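Local coordinates for CHAD domain protein (Streptomyces chartreusis, PDB 6RN5) that probably binds polyphosphate through its all-helical CHAD domain and also binds copper ions, as a member of the phosin proteins, at residues 217-220 and 221-225. Residues are numbered along the deposited sequence; the frame is centred on the assembly and turned at random.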
loop_
_atom_site.group_PDB
_atom_site.type_symbol
_atom_site.label_atom_id
_atom_site.label_comp_id
_atom_site.label_asym_id
_atom_site.label_seq_id
_atom_site.Cartn_x
_atom_site.Cartn_y
_atom_site.Cartn_z
ATOM N N VAL A 217 -24.636 24.159 39.731
ATOM C CA VAL A 217 -24.843 22.951 38.951
ATOM C C VAL A 217 -26.251 22.433 39.245
ATOM O O VAL A 217 -26.567 22.202 40.392
ATOM C CB VAL A 217 -23.816 21.922 39.372
ATOM C CG1 VAL A 217 -23.954 20.663 38.549
ATOM C CG2 VAL A 217 -22.394 22.522 39.278
ATOM N N PRO A 218 -27.088 22.220 38.222
ATOM C CA PRO A 218 -28.460 21.714 38.477
ATOM C C PRO A 218 -28.536 20.217 38.719
ATOM O O PRO A 218 -29.046 19.455 37.887
ATOM C CB PRO A 218 -29.213 22.117 37.198
ATOM C CG PRO A 218 -28.149 22.091 36.143
ATOM C CD PRO A 218 -26.897 22.579 36.800
ATOM N N LEU A 219 -27.981 19.795 39.850
ATOM C CA LEU A 219 -28.101 18.418 40.299
ATOM C C LEU A 219 -29.538 18.048 40.570
ATOM O O LEU A 219 -30.265 18.823 41.164
ATOM C CB LEU A 219 -27.318 18.227 41.589
ATOM C CG LEU A 219 -25.776 18.348 41.498
ATOM C CD1 LEU A 219 -25.137 18.173 42.857
ATOM C CD2 LEU A 219 -25.135 17.384 40.505
ATOM N N THR A 220 -29.952 16.838 40.214
ATOM C CA THR A 220 -31.285 16.339 40.648
ATOM C C THR A 220 -31.331 16.177 42.181
ATOM O O THR A 220 -30.285 16.102 42.813
ATOM C CB THR A 220 -31.632 14.964 40.027
ATOM O OG1 THR A 220 -30.623 14.009 40.389
ATOM C CG2 THR A 220 -31.733 15.068 38.538
ATOM N N PRO A 221 -32.540 16.067 42.781
ATOM C CA PRO A 221 -32.611 15.997 44.254
ATOM C C PRO A 221 -31.713 14.954 44.910
ATOM O O PRO A 221 -31.060 15.247 45.895
ATOM C CB PRO A 221 -34.097 15.665 44.519
ATOM C CG PRO A 221 -34.826 16.255 43.363
ATOM C CD PRO A 221 -33.889 16.155 42.175
ATOM N N ALA A 222 -31.661 13.757 44.349
ATOM C CA ALA A 222 -30.935 12.646 44.973
ATOM C C ALA A 222 -29.433 12.670 44.695
ATOM O O ALA A 222 -28.697 11.886 45.297
ATOM C CB ALA A 222 -31.524 11.312 44.500
ATOM N N ALA A 223 -28.975 13.564 43.814
ATOM C CA ALA A 223 -27.617 13.461 43.238
ATOM C C ALA A 223 -26.516 13.588 44.256
ATOM O O ALA A 223 -25.517 12.867 44.172
ATOM C CB ALA A 223 -27.407 14.490 42.138
ATOM N N ALA A 224 -26.702 14.472 45.231
ATOM C CA ALA A 224 -25.616 14.842 46.140
ATOM C C ALA A 224 -25.047 13.619 46.866
ATOM O O ALA A 224 -23.820 13.530 47.061
ATOM C CB ALA A 224 -26.092 15.904 47.137
ATOM N N THR A 225 -25.942 12.686 47.227
ATOM C CA THR A 225 -25.578 11.403 47.846
ATOM C C THR A 225 -25.333 10.229 46.858
ATOM O O THR A 225 -24.842 9.204 47.275
ATOM C CB THR A 225 -26.649 10.891 48.871
ATOM O OG1 THR A 225 -27.784 10.314 48.196
ATOM C CG2 THR A 225 -27.132 11.979 49.748
#
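Leu219 overlaps the methyl of Ala223, its CB lying 3.8 Å from Ala223 CB and its CD2 4.0 Å from the same atom. With CG anti to the carbonyl carbon (chi1 -67°), CG lies beside the backbone N, and CD2 is the branch that reaches the methyl. Thr220 meets that methyl too: its OG1 stands 3.7 Å from Ala223 CB. The hydroxyl sits between the backbone N and the carbonyl carbon and makes a weak hydrogen bond to the backbone O of Leu79, a residue also paired with Thr220 through the main chain. Ala223, the buried member of the group, therefore has Leu219 and Thr220 against its CB, and Leu79 also touches it. The backbone closes the turn: Ala223 N donates to Thr220 O over 3.0 Å with a nearly straight N-H...O angle of 164°. The donor sits well above the carbonyl plane, 53° out of it. At the first corner the CA-CB bond of Pro221 points away from the preceding residues, while its CD stays packed against Thr220 CB at 3.3 Å, a tight fit imposed by the peptide link. Further back, Val217 lies on helix 21-42, and Pro218 centres an inverse gamma turn closed by the bond from Leu219 N to Val217 O. Away from the copper and carbonate sites, the arrangement is a type I beta turn from Thr220 to Ala223, with Pro221 and Ala222 at its corners, in the surface loop linking helix 201-213 to helix 229-244 of the CHAD domain.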